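Long-range contacts in putative phosphoribosyltransferase (Neisseria gonorrhoeae, PDB 5VOG), which binds the alarmone ppGpp and is probably a type I phosphoribosyltransferase: residues K10-Y15 with W161-W166; V133-I138 with I155-W160. One frame throughout, in Å; residues are numbered along the deposited sequence.

Interaction 1: residues K10-Y15 with W161-W166; sequences KQKIWY and WINYPW. With G4P (guanosine-5',3'-tetraphosphate), chain D.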
ATOM      1  N   LYS A  10       3.820  17.859  21.944  1.00 70.13           N
ATOM      2  CA  LYS A  10       4.879  16.941  22.333  1.00 62.59           C
ATOM      3  C   LYS A  10       6.081  17.094  21.405  1.00 54.11           C
ATOM      4  O   LYS A  10       6.060  17.852  20.433  1.00 51.74           O
ATOM      5  CB  LYS A  10       4.368  15.496  22.315  1.00 63.15           C
ATOM      6  N   GLN A  11       7.145  16.362  21.722  1.00 47.58           N
ATOM      7  CA  GLN A  11       8.287  16.338  20.825  1.00 44.15           C
ATOM      8  C   GLN A  11       7.901  15.672  19.515  1.00 39.99           C
ATOM      9  O   GLN A  11       6.932  14.910  19.432  1.00 40.03           O
ATOM     10  CB  GLN A  11       9.471  15.600  21.445  1.00 46.28           C
ATOM     11  CG  GLN A  11      10.206  16.411  22.497  1.00 50.20           C
ATOM     12  CD  GLN A  11      11.462  15.724  22.998  1.00 54.37           C
ATOM     13  OE1 GLN A  11      11.667  15.583  24.203  1.00 56.75           O
ATOM     14  NE2 GLN A  11      12.317  15.303  22.073  1.00 55.08           N
ATOM     15  N   LYS A  12       8.677  15.969  18.480  1.00 36.80           N
ATOM     16  CA  LYS A  12       8.385  15.494  17.140  1.00 34.88           C
ATOM     17  C   LYS A  12       9.622  14.832  16.559  1.00 33.95           C
ATOM     18  O   LYS A  12      10.753  15.180  16.905  1.00 34.71           O
ATOM     19  CB  LYS A  12       7.914  16.649  16.239  1.00 37.09           C
ATOM     20  CG  LYS A  12       6.684  17.354  16.787  1.00 39.29           C
ATOM     21  CD  LYS A  12       6.374  18.646  16.056  1.00 41.54           C
ATOM     22  CE  LYS A  12       5.870  18.389  14.655  1.00 43.50           C
ATOM     23  NZ  LYS A  12       5.427  19.657  14.007  1.00 44.52           N
ATOM     24  N   ILE A  13       9.397  13.868  15.670  1.00 32.15           N
ATOM     25  CA  ILE A  13      10.484  13.164  15.008  1.00 30.45           C
ATOM     26  C   ILE A  13      10.087  12.939  13.555  1.00 29.72           C
ATOM     27  O   ILE A  13       8.907  12.767  13.233  1.00 30.21           O
ATOM     28  CB  ILE A  13      10.837  11.839  15.743  1.00 31.03           C
ATOM     29  CG1 ILE A  13      12.102  11.206  15.158  1.00 32.36           C
ATOM     30  CG2 ILE A  13       9.669  10.861  15.710  1.00 31.25           C
ATOM     31  CD1 ILE A  13      12.847  10.304  16.131  1.00 32.37           C
ATOM     32  N   TRP A  14      11.081  13.000  12.672  1.00 29.46           N
ATOM     33  CA  TRP A  14      10.925  12.736  11.247  1.00 27.99           C
ATOM     34  C   TRP A  14      11.781  11.538  10.864  1.00 28.20           C
ATOM     35  O   TRP A  14      12.942  11.441  11.278  1.00 30.51           O
ATOM     36  CB  TRP A  14      11.350  13.948  10.403  1.00 28.60           C
ATOM     37  CG  TRP A  14      10.452  15.156  10.499  1.00 30.02           C
ATOM     38  CD1 TRP A  14       9.609  15.619   9.532  1.00 31.58           C
ATOM     39  CD2 TRP A  14      10.323  16.060  11.607  1.00 31.29           C
ATOM     40  NE1 TRP A  14       8.958  16.744   9.967  1.00 31.51           N
ATOM     41  CE2 TRP A  14       9.381  17.041  11.237  1.00 32.72           C
ATOM     42  CE3 TRP A  14      10.915  16.138  12.873  1.00 33.55           C
ATOM     43  CZ2 TRP A  14       9.007  18.081  12.087  1.00 34.49           C
ATOM     44  CZ3 TRP A  14      10.542  17.169  13.718  1.00 34.54           C
ATOM     45  CH2 TRP A  14       9.599  18.131  13.320  1.00 34.46           C
ATOM     46  N   TYR A  15      11.219  10.638  10.058  1.00 27.41           N
ATOM     47  CA  TYR A  15      11.923   9.456   9.585  1.00 27.66           C
ATOM     48  C   TYR A  15      11.973   9.469   8.066  1.00 27.78           C
ATOM     49  O   TYR A  15      10.966   9.752   7.411  1.00 28.37           O
ATOM     50  CB  TYR A  15      11.240   8.155  10.044  1.00 28.06           C
ATOM     51  CG  TYR A  15      11.259   7.898  11.531  1.00 27.69           C
ATOM     52  CD1 TYR A  15      12.457   7.747  12.224  1.00 29.53           C
ATOM     53  CD2 TYR A  15      10.071   7.767  12.240  1.00 27.88           C
ATOM     54  CE1 TYR A  15      12.463   7.494  13.586  1.00 30.19           C
ATOM     55  CE2 TYR A  15      10.069   7.505  13.599  1.00 28.31           C
ATOM     56  CZ  TYR A  15      11.263   7.375  14.266  1.00 29.58           C
ATOM     57  OH  TYR A  15      11.247   7.111  15.621  1.00 31.50           O
ATOM     58  N   TRP A 161       5.092  12.862  18.270  1.00 31.28           N
ATOM     59  CA  TRP A 161       4.416  12.857  16.982  1.00 30.58           C
ATOM     60  C   TRP A 161       5.402  12.446  15.898  1.00 29.75           C
ATOM     61  O   TRP A 161       6.445  13.086  15.717  1.00 29.82           O
ATOM     62  CB  TRP A 161       3.809  14.215  16.657  1.00 31.49           C
ATOM     63  CG  TRP A 161       2.930  14.098  15.454  1.00 33.14           C
ATOM     64  CD1 TRP A 161       3.208  14.510  14.181  1.00 34.86           C
ATOM     65  CD2 TRP A 161       1.644  13.477  15.406  1.00 35.08           C
ATOM     66  NE1 TRP A 161       2.160  14.196  13.347  1.00 35.44           N
ATOM     67  CE2 TRP A 161       1.187  13.562  14.075  1.00 35.75           C
ATOM     68  CE3 TRP A 161       0.828  12.862  16.364  1.00 36.62           C
ATOM     69  CZ2 TRP A 161      -0.054  13.061  13.677  1.00 36.44           C
ATOM     70  CZ3 TRP A 161      -0.404  12.362  15.966  1.00 37.78           C
ATOM     71  CH2 TRP A 161      -0.832  12.465  14.635  1.00 37.26           C
ATOM     72  N   ILE A 162       5.069  11.384  15.179  1.00 27.70           N
ATOM     73  CA  ILE A 162       5.922  10.855  14.124  1.00 26.87           C
ATOM     74  C   ILE A 162       5.500  11.465  12.798  1.00 26.80           C
ATOM     75  O   ILE A 162       4.324  11.395  12.417  1.00 27.75           O
ATOM     76  CB  ILE A 162       5.844   9.322  14.071  1.00 27.30           C
ATOM     77  CG1 ILE A 162       6.298   8.719  15.403  1.00 28.26           C
ATOM     78  CG2 ILE A 162       6.663   8.787  12.904  1.00 27.28           C
ATOM     79  CD1 ILE A 162       5.943   7.233  15.545  1.00 27.49           C
ATOM     80  N   ASN A 163       6.458  12.060  12.092  1.00 26.80           N
ATOM     81  CA  ASN A 163       6.218  12.608  10.759  1.00 26.45           C
ATOM     82  C   ASN A 163       6.753  11.623   9.730  1.00 26.21           C
ATOM     83  O   ASN A 163       7.963  11.384   9.662  1.00 27.92           O
ATOM     84  CB  ASN A 163       6.876  13.976  10.624  1.00 28.04           C
ATOM     85  CG  ASN A 163       6.283  14.980  11.572  1.00 31.16           C
ATOM     86  OD1 ASN A 163       5.230  15.544  11.301  1.00 32.43           O
ATOM     87  ND2 ASN A 163       6.933  15.178  12.719  1.00 33.96           N
ATOM     88  N   TYR A 164       5.836  11.029   8.938  1.00 25.11           N
ATOM     89  CA  TYR A 164       6.167  10.019   7.945  1.00 24.07           C
ATOM     90  C   TYR A 164       6.557  10.662   6.623  1.00 25.49           C
ATOM     91  O   TYR A 164       5.996  11.690   6.238  1.00 24.88           O
ATOM     92  CB  TYR A 164       4.983   9.071   7.730  1.00 23.30           C
ATOM     93  CG  TYR A 164       4.786   8.189   8.937  1.00 22.64           C
ATOM     94  CD1 TYR A 164       5.648   7.134   9.179  1.00 23.35           C
ATOM     95  CD2 TYR A 164       3.785   8.453   9.869  1.00 23.55           C
ATOM     96  CE1 TYR A 164       5.507   6.336  10.301  1.00 23.86           C
ATOM     97  CE2 TYR A 164       3.632   7.661  10.998  1.00 23.66           C
ATOM     98  CZ  TYR A 164       4.507   6.608  11.210  1.00 23.61           C
ATOM     99  OH  TYR A 164       4.381   5.816  12.338  1.00 24.37           O
ATOM    100  N   PRO A 165       7.504  10.054   5.910  1.00 24.15           N
ATOM    101  CA  PRO A 165       7.924  10.634   4.626  1.00 24.42           C
ATOM    102  C   PRO A 165       6.812  10.637   3.590  1.00 23.44           C
ATOM    103  O   PRO A 165       6.817  11.482   2.684  1.00 24.32           O
ATOM    104  CB  PRO A 165       9.098   9.737   4.207  1.00 24.75           C
ATOM    105  CG  PRO A 165       8.829   8.416   4.888  1.00 24.10           C
ATOM    106  CD  PRO A 165       8.179   8.775   6.205  1.00 25.25           C
ATOM    107  N   TRP A 166       5.857   9.718   3.700  1.00 22.42           N
ATOM    108  CA  TRP A 166       4.749   9.669   2.758  1.00 22.00           C
ATOM    109  C   TRP A 166       3.692  10.726   3.041  1.00 23.39           C
ATOM    110  O   TRP A 166       2.663  10.751   2.358  1.00 24.32           O
ATOM    111  CB  TRP A 166       4.131   8.273   2.752  1.00 23.03           C
ATOM    112  CG  TRP A 166       3.825   7.642   4.103  1.00 22.40           C
ATOM    113  CD1 TRP A 166       2.760   7.917   4.917  1.00 22.36           C
ATOM    114  CD2 TRP A 166       4.554   6.578   4.743  1.00 22.30           C
ATOM    115  NE1 TRP A 166       2.790   7.097   6.027  1.00 23.11           N
ATOM    116  CE2 TRP A 166       3.880   6.272   5.944  1.00 22.42           C
ATOM    117  CE3 TRP A 166       5.715   5.867   4.421  1.00 23.00           C
ATOM    118  CZ2 TRP A 166       4.318   5.271   6.812  1.00 22.74           C
ATOM    119  CZ3 TRP A 166       6.152   4.875   5.286  1.00 22.89           C
ATOM    120  CH2 TRP A 166       5.460   4.596   6.475  1.00 22.99           C
TER
HETATM  121  PB  G4P D 203      -3.800   2.081  16.380  1.00 25.52           P
HETATM  122  O1B G4P D 203      -4.994   1.323  16.679  1.00 26.06           O
HETATM  123  O2B G4P D 203      -2.945   2.472  17.605  1.00 26.31           O
HETATM  124  O3B G4P D 203      -2.914   1.331  15.335  1.00 25.55           O
HETATM  125  O3A G4P D 203      -4.161   3.423  15.598  1.00 26.61           O
HETATM  126  PA  G4P D 203      -5.115   4.632  15.988  1.00 26.47           P
HETATM  127  O1A G4P D 203      -6.539   4.251  15.875  1.00 29.15           O
HETATM  128  O2A G4P D 203      -4.715   5.174  17.337  1.00 27.40           O
HETATM  129  O5' G4P D 203      -4.661   5.715  14.884  1.00 28.20           O
HETATM  130  C5' G4P D 203      -5.531   6.769  14.427  1.00 27.05           C
HETATM  131  C4' G4P D 203      -4.776   7.594  13.418  1.00 26.01           C
HETATM  132  O4' G4P D 203      -3.750   8.357  14.075  1.00 27.16           O
HETATM  133  C3' G4P D 203      -4.072   6.779  12.328  1.00 25.34           C
HETATM  134  O3' G4P D 203      -4.567   7.209  11.041  1.00 25.23           O
HETATM  135  C2' G4P D 203      -2.582   7.102  12.476  1.00 25.30           C
HETATM  136  O2' G4P D 203      -1.888   7.204  11.234  1.00 26.79           O
HETATM  137  C1' G4P D 203      -2.636   8.437  13.214  1.00 25.70           C
HETATM  138  N9  G4P D 203      -1.449   8.656  14.044  1.00 25.63           N
HETATM  139  C8  G4P D 203      -1.277   8.278  15.348  1.00 27.32           C
HETATM  140  N7  G4P D 203      -0.096   8.599  15.825  1.00 27.05           N
HETATM  141  C5  G4P D 203       0.543   9.225  14.765  1.00 25.70           C
HETATM  142  C6  G4P D 203       1.844   9.811  14.661  1.00 26.54           C
HETATM  143  O6  G4P D 203       2.711   9.879  15.538  1.00 26.74           O
HETATM  144  N1  G4P D 203       2.075  10.349  13.410  1.00 26.91           N
HETATM  145  C2  G4P D 203       1.183  10.337  12.369  1.00 25.97           C
HETATM  146  N2  G4P D 203       1.568  10.925  11.233  1.00 27.57           N
HETATM  147  N3  G4P D 203      -0.029   9.795  12.451  1.00 26.18           N
HETATM  148  C4  G4P D 203      -0.282   9.265  13.663  1.00 25.66           C
HETATM  149  PC  G4P D 203      -5.900   6.644  10.407  1.00 25.36           P
HETATM  150  O1C G4P D 203      -7.092   7.344  10.961  1.00 27.00           O
HETATM  151  O2C G4P D 203      -5.858   5.162  10.664  1.00 24.50           O
HETATM  152  O3C G4P D 203      -5.737   6.896   8.842  1.00 24.62           O
HETATM  153  PD  G4P D 203      -4.762   6.322   7.718  1.00 23.07           P
HETATM  154  O1D G4P D 203      -4.151   5.086   8.290  1.00 23.04           O
HETATM  155  O2D G4P D 203      -5.670   6.035   6.500  1.00 23.37           O
HETATM  156  O3D G4P D 203      -3.795   7.437   7.417  1.00 24.82           O
HETATM  157  O   HOH W   1       3.937  17.987  12.173  1.00 53.51           O
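Strands 12-14 and 161-163 pair in parallel, Lys12 beside Trp161 and Trp14 beside Asn163, with axes 4.8 Å apart and inclined by 22°; backbone bonds link Gln11 O to Trp161 N, Trp161 O to Ile13 N and Ile13 O to Asn163 N, and a weak one joins Tyr15 N to Asn163 O. Ile13 O takes two donors from one residue: Asn163 N at 2.8 Å, almost in line with the C=O, and the side-chain Asn163 ND2 at 3.2 Å, from above the carbonyl plane. With CG beside its backbone N (chi1 -63°), Asn163 lays its amide over the Trp14 indole, the two planes 16° apart, while Asn163 CB makes a CH-pi contact 3.6 Å from the centroid of the five-membered ring. The amide is thereby held by stacking as well as by hydrogen bonding, and a water joins Asn163 OD1 to Lys12 NZ on this same face of the sheet. Helix 171-179 packs against Trp14 through Leu177 and Ala178. On the other face Ile13 and Ile162 lie side by side, and Ile162 CG2 meets the edge of the Tyr15 ring at CD2, 3.6 Å away. The strand 161-163 also reads the guanine of ppGpp: Ile162 N donates to G4P O6 over 2.8 Å, and Ile162 O receives G4P N1 at 2.7 Å together with G4P N2. Trp161 spreads its indole over the base, with Trp161 CZ2 3.3 Å from G4P C2, and also stacks with His8 of the histidine tag. A tryptophan stacked on the base beside backbone recognition of its Watson-Crick edge is consistent with the base-binding hood of type I purine phosphoribosyltransferases.

Interaction 2: residues V133-I138 with I155-W160; sequences VLHEKI and ITVEDW. With G4P (guanosine-5',3'-tetraphosphate), chain D.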
ATOM      1  N   VAL A 133       3.438  -3.986  13.683  1.00 22.69           N
ATOM      2  CA  VAL A 133       3.353  -2.545  13.491  0.62 23.74           C
ATOM      3  C   VAL A 133       4.757  -1.983  13.354  1.00 23.30           C
ATOM      4  O   VAL A 133       5.706  -2.474  13.974  1.00 23.80           O
ATOM      5  CB  VAL A 133       2.591  -1.832  14.628  0.62 25.76           C
ATOM      6  CG1 VAL A 133       1.128  -2.161  14.565  0.62 26.23           C
ATOM      7  CG2 VAL A 133       3.167  -2.211  15.991  0.62 26.39           C
ATOM      8  N   LEU A 134       4.890  -0.959  12.513  1.00 22.49           N
ATOM      9  CA  LEU A 134       6.190  -0.332  12.314  1.00 22.29           C
ATOM     10  C   LEU A 134       6.676   0.346  13.592  1.00 23.66           C
ATOM     11  O   LEU A 134       7.796   0.090  14.060  1.00 23.61           O
ATOM     12  CB  LEU A 134       6.093   0.663  11.154  1.00 22.70           C
ATOM     13  CG  LEU A 134       7.214   1.685  10.942  1.00 23.00           C
ATOM     14  CD1 LEU A 134       8.539   1.010  10.624  1.00 24.06           C
ATOM     15  CD2 LEU A 134       6.820   2.634   9.809  1.00 22.69           C
ATOM     16  N   HIS A 135       5.837   1.196  14.184  1.00 22.69           N
ATOM     17  CA  HIS A 135       6.188   1.999  15.349  1.00 22.35           C
ATOM     18  C   HIS A 135       5.205   1.748  16.476  1.00 23.93           C
ATOM     19  O   HIS A 135       3.990   1.875  16.283  1.00 24.74           O
ATOM     20  CB  HIS A 135       6.175   3.484  15.000  1.00 23.60           C
ATOM     21  CG  HIS A 135       7.221   3.871  14.014  1.00 24.43           C
ATOM     22  ND1 HIS A 135       6.961   4.695  12.940  1.00 24.13           N
ATOM     23  CD2 HIS A 135       8.539   3.568  13.954  1.00 24.54           C
ATOM     24  CE1 HIS A 135       8.076   4.875  12.256  1.00 25.45           C
ATOM     25  NE2 HIS A 135       9.049   4.207  12.854  1.00 24.78           N
ATOM     26  N   GLU A 136       5.736   1.434  17.660  1.00 24.00           N
ATOM     27  CA  GLU A 136       4.942   1.247  18.871  1.00 24.52           C
ATOM     28  C   GLU A 136       5.216   2.408  19.819  1.00 25.31           C
ATOM     29  O   GLU A 136       6.310   2.508  20.383  1.00 27.29           O
ATOM     30  CB  GLU A 136       5.276  -0.083  19.540  1.00 25.61           C
ATOM     31  CG  GLU A 136       4.576  -0.265  20.873  1.00 28.13           C
ATOM     32  CD  GLU A 136       4.994  -1.532  21.595  1.00 31.06           C
ATOM     33  OE1 GLU A 136       5.884  -2.261  21.101  1.00 33.04           O
ATOM     34  OE2 GLU A 136       4.422  -1.801  22.669  1.00 33.76           O
ATOM     35  N   LYS A 137       4.223   3.274  20.013  1.00 24.34           N
ATOM     36  CA  LYS A 137       4.370   4.375  20.958  1.00 26.03           C
ATOM     37  C   LYS A 137       4.115   3.900  22.382  1.00 27.39           C
ATOM     38  O   LYS A 137       3.131   3.202  22.651  1.00 27.17           O
ATOM     39  CB  LYS A 137       3.413   5.508  20.629  1.00 28.63           C
ATOM     40  CG  LYS A 137       3.705   6.236  19.345  1.00 32.37           C
ATOM     41  CD  LYS A 137       2.708   7.370  19.262  1.00 35.37           C
ATOM     42  CE  LYS A 137       2.917   8.246  18.095  1.00 35.56           C
ATOM     43  NZ  LYS A 137       1.935   9.357  18.160  1.00 31.37           N
ATOM     44  N   ILE A 138       4.991   4.306  23.295  1.00 27.57           N
ATOM     45  CA  ILE A 138       4.876   3.957  24.710  1.00 28.30           C
ATOM     46  C   ILE A 138       3.986   5.002  25.374  1.00 28.84           C
ATOM     47  O   ILE A 138       4.408   6.130  25.631  1.00 29.16           O
ATOM     48  CB  ILE A 138       6.243   3.864  25.381  1.00 28.51           C
ATOM     49  CG1 ILE A 138       7.113   2.839  24.649  1.00 30.48           C
ATOM     50  CG2 ILE A 138       6.059   3.518  26.854  1.00 29.48           C
ATOM     51  CD1 ILE A 138       6.406   1.522  24.347  1.00 33.33           C
ATOM     52  N   ILE A 155      10.151  -0.789  16.064  1.00 26.52           N
ATOM     53  CA  ILE A 155      10.822  -0.144  17.184  1.00 26.49           C
ATOM     54  C   ILE A 155       9.755   0.422  18.108  1.00 26.30           C
ATOM     55  O   ILE A 155       8.646   0.752  17.678  1.00 26.22           O
ATOM     56  CB  ILE A 155      11.784   0.981  16.747  1.00 27.58           C
ATOM     57  CG1 ILE A 155      11.052   1.994  15.860  1.00 28.31           C
ATOM     58  CG2 ILE A 155      13.004   0.414  16.033  1.00 29.62           C
ATOM     59  CD1 ILE A 155      11.835   3.259  15.620  1.00 29.49           C
ATOM     60  N   THR A 156      10.096   0.548  19.385  1.00 30.43           N
ATOM     61  CA  THR A 156       9.272   1.323  20.293  1.00 31.68           C
ATOM     62  C   THR A 156       9.759   2.764  20.292  1.00 33.01           C
ATOM     63  O   THR A 156      10.957   3.030  20.169  1.00 39.28           O
ATOM     64  CB  THR A 156       9.317   0.757  21.708  1.00 34.27           C
ATOM     65  OG1 THR A 156      10.643   0.898  22.217  1.00 37.14           O
ATOM     66  CG2 THR A 156       8.921  -0.712  21.693  1.00 33.49           C
ATOM     67  N   VAL A 157       8.820   3.694  20.413  1.00 32.47           N
ATOM     68  CA  VAL A 157       9.076   5.127  20.335  0.69 33.11           C
ATOM     69  C   VAL A 157       8.476   5.784  21.573  1.00 33.03           C
ATOM     70  O   VAL A 157       7.492   5.290  22.135  1.00 31.89           O
ATOM     71  CB  VAL A 157       8.469   5.746  19.038  0.69 35.18           C
ATOM     72  CG1 VAL A 157       9.027   7.143  18.776  0.69 36.22           C
ATOM     73  CG2 VAL A 157       8.692   4.843  17.822  0.69 36.21           C
ATOM     74  N   GLU A 158       9.051   6.912  21.972  1.00 34.61           N
ATOM     75  CA  GLU A 158       8.422   7.765  22.960  1.00 36.31           C
ATOM     76  C   GLU A 158       7.059   8.222  22.451  1.00 33.32           C
ATOM     77  O   GLU A 158       6.707   8.045  21.281  1.00 33.56           O
ATOM     78  CB  GLU A 158       9.299   8.981  23.243  1.00 41.00           C
ATOM     79  CG  GLU A 158      10.644   8.632  23.827  1.00 46.86           C
ATOM     80  CD  GLU A 158      10.524   8.199  25.259  1.00 52.44           C
ATOM     81  OE1 GLU A 158       9.973   8.984  26.061  1.00 54.00           O
ATOM     82  OE2 GLU A 158      10.962   7.073  25.578  1.00 54.12           O
ATOM     83  N   ASP A 159       6.277   8.829  23.343  1.00 32.92           N
ATOM     84  CA  ASP A 159       4.999   9.414  22.931  1.00 31.47           C
ATOM     85  C   ASP A 159       5.264  10.752  22.243  1.00 33.36           C
ATOM     86  O   ASP A 159       5.019  11.837  22.777  1.00 35.80           O
ATOM     87  CB  ASP A 159       4.053   9.574  24.111  1.00 33.23           C
ATOM     88  CG  ASP A 159       2.663   9.989  23.674  1.00 35.87           C
ATOM     89  OD1 ASP A 159       2.365   9.894  22.456  1.00 37.29           O
ATOM     90  OD2 ASP A 159       1.869  10.410  24.532  1.00 38.51           O
ATOM     91  N   TRP A 160       5.792  10.649  21.029  1.00 32.51           N
ATOM     92  CA  TRP A 160       6.115  11.783  20.180  1.00 34.22           C
ATOM     93  C   TRP A 160       5.268  11.718  18.922  1.00 33.45           C
ATOM     94  O   TRP A 160       4.805  10.647  18.523  1.00 35.07           O
ATOM     95  CB  TRP A 160       7.592  11.784  19.775  1.00 36.30           C
ATOM     96  CG  TRP A 160       8.572  11.952  20.899  1.00 38.83           C
ATOM     97  CD1 TRP A 160       8.296  12.172  22.216  1.00 39.84           C
ATOM     98  CD2 TRP A 160       9.995  11.912  20.784  1.00 41.95           C
ATOM     99  NE1 TRP A 160       9.470  12.272  22.931  1.00 41.21           N
ATOM    100  CE2 TRP A 160      10.526  12.116  22.072  1.00 42.10           C
ATOM    101  CE3 TRP A 160      10.874  11.727  19.712  1.00 44.29           C
ATOM    102  CZ2 TRP A 160      11.896  12.139  22.317  1.00 44.63           C
ATOM    103  CZ3 TRP A 160      12.236  11.749  19.959  1.00 46.14           C
ATOM    104  CH2 TRP A 160      12.731  11.952  21.249  1.00 45.86           C
TER
HETATM  105  PB  G4P D 203      -3.800   2.081  16.380  1.00 25.52           P
HETATM  106  O1B G4P D 203      -4.994   1.323  16.679  1.00 26.06           O
HETATM  107  O2B G4P D 203      -2.945   2.472  17.605  1.00 26.31           O
HETATM  108  O3B G4P D 203      -2.914   1.331  15.335  1.00 25.55           O
HETATM  109  O3A G4P D 203      -4.161   3.423  15.598  1.00 26.61           O
HETATM  110  PA  G4P D 203      -5.115   4.632  15.988  1.00 26.47           P
HETATM  111  O1A G4P D 203      -6.539   4.251  15.875  1.00 29.15           O
HETATM  112  O2A G4P D 203      -4.715   5.174  17.337  1.00 27.40           O
HETATM  113  O5' G4P D 203      -4.661   5.715  14.884  1.00 28.20           O
HETATM  114  C5' G4P D 203      -5.531   6.769  14.427  1.00 27.05           C
HETATM  115  C4' G4P D 203      -4.776   7.594  13.418  1.00 26.01           C
HETATM  116  O4' G4P D 203      -3.750   8.357  14.075  1.00 27.16           O
HETATM  117  C3' G4P D 203      -4.072   6.779  12.328  1.00 25.34           C
HETATM  118  O3' G4P D 203      -4.567   7.209  11.041  1.00 25.23           O
HETATM  119  C2' G4P D 203      -2.582   7.102  12.476  1.00 25.30           C
HETATM  120  O2' G4P D 203      -1.888   7.204  11.234  1.00 26.79           O
HETATM  121  C1' G4P D 203      -2.636   8.437  13.214  1.00 25.70           C
HETATM  122  N9  G4P D 203      -1.449   8.656  14.044  1.00 25.63           N
HETATM  123  C8  G4P D 203      -1.277   8.278  15.348  1.00 27.32           C
HETATM  124  N7  G4P D 203      -0.096   8.599  15.825  1.00 27.05           N
HETATM  125  C5  G4P D 203       0.543   9.225  14.765  1.00 25.70           C
HETATM  126  C6  G4P D 203       1.844   9.811  14.661  1.00 26.54           C
HETATM  127  O6  G4P D 203       2.711   9.879  15.538  1.00 26.74           O
HETATM  128  N1  G4P D 203       2.075  10.349  13.410  1.00 26.91           N
HETATM  129  C2  G4P D 203       1.183  10.337  12.369  1.00 25.97           C
HETATM  130  N2  G4P D 203       1.568  10.925  11.233  1.00 27.57           N
HETATM  131  N3  G4P D 203      -0.029   9.795  12.451  1.00 26.18           N
HETATM  132  C4  G4P D 203      -0.282   9.265  13.663  1.00 25.66           C
HETATM  133  PC  G4P D 203      -5.900   6.644  10.407  1.00 25.36           P
HETATM  134  O1C G4P D 203      -7.092   7.344  10.961  1.00 27.00           O
HETATM  135  O2C G4P D 203      -5.858   5.162  10.664  1.00 24.50           O
HETATM  136  O3C G4P D 203      -5.737   6.896   8.842  1.00 24.62           O
HETATM  137  PD  G4P D 203      -4.762   6.322   7.718  1.00 23.07           P
HETATM  138  O1D G4P D 203      -4.151   5.086   8.290  1.00 23.04           O
HETATM  139  O2D G4P D 203      -5.670   6.035   6.500  1.00 23.37           O
HETATM  140  O3D G4P D 203      -3.795   7.437   7.417  1.00 24.82           O
HETATM  141  O   HOH W   2       2.111  11.492  20.017  1.00 41.39           O
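Lys137 NZ is gripped by several groups at once: it donates to G4P O6 at 2.8 Å and to G4P N7 at 3.2 Å, forms a salt bridge with Asp109, and reaches Asp159 across the contact through a water. That water lies 2.8 Å from Lys137 NZ and gives a hydrogen bond to Asp159 OD1, which is also salt-bridged to Lys139. The lysine chain runs fully extended from a CG set beside its own backbone N (chi1 -68°), which carries the ammonium group to the edge of the base, passing Trp160 O on the way: Lys137 CE is 3.1 Å from that oxygen. An inverse gamma turn centred on Asp159 bends the chain here. Beneath, strands 135-137 and 155-157 run parallel, 35° apart, their bonds alternating from Leu134 O to Ile138 N; the shortest is Val157 N to Glu136 O, 2.8 Å. On the lysine's face of the sheet the edge of His135 is met by Ile155, CG1 lying 3.5 Å from His135 CD2, while Leu134 CG sits over the centre of the ring and Tyr164 OH binds His135 ND1. On the other face Glu136 lies alongside Thr156, its OE1 3.5 Å from Thr156 CG2 and hydrogen-bonded to Ser153 OG. Because the ammonium group donates to both O6 and N7, it suits a base with acceptors at both places, consistent with preference for a 6-oxopurine over adenine; the Asp109 salt bridge and the water shared with Asp159 help to hold it in position at the base edge.

The centres of interactions 1 and 2 lie 11 Å apart, on the same side of the chain's centre. Along the chain, segments 133-138 and 155-160 both fall between 10-15 and 161-166, and strand 151-157 leads through residues 158-160 directly into strand 161-163. Interaction 2 belongs to the large mixed sheet, interaction 1 to a separate two-stranded parallel pair. They meet where Tyr15 CD2 packs 3.5 Å from His135 CE1 and where Gln11 rests on the Trp160 ring. Both reach one guanine: 161-166 takes a face and the N1 and N2 side, Lys137 the N7 side, with O6 shared; strand 12-14 is linked to the base only through its partner 161-163.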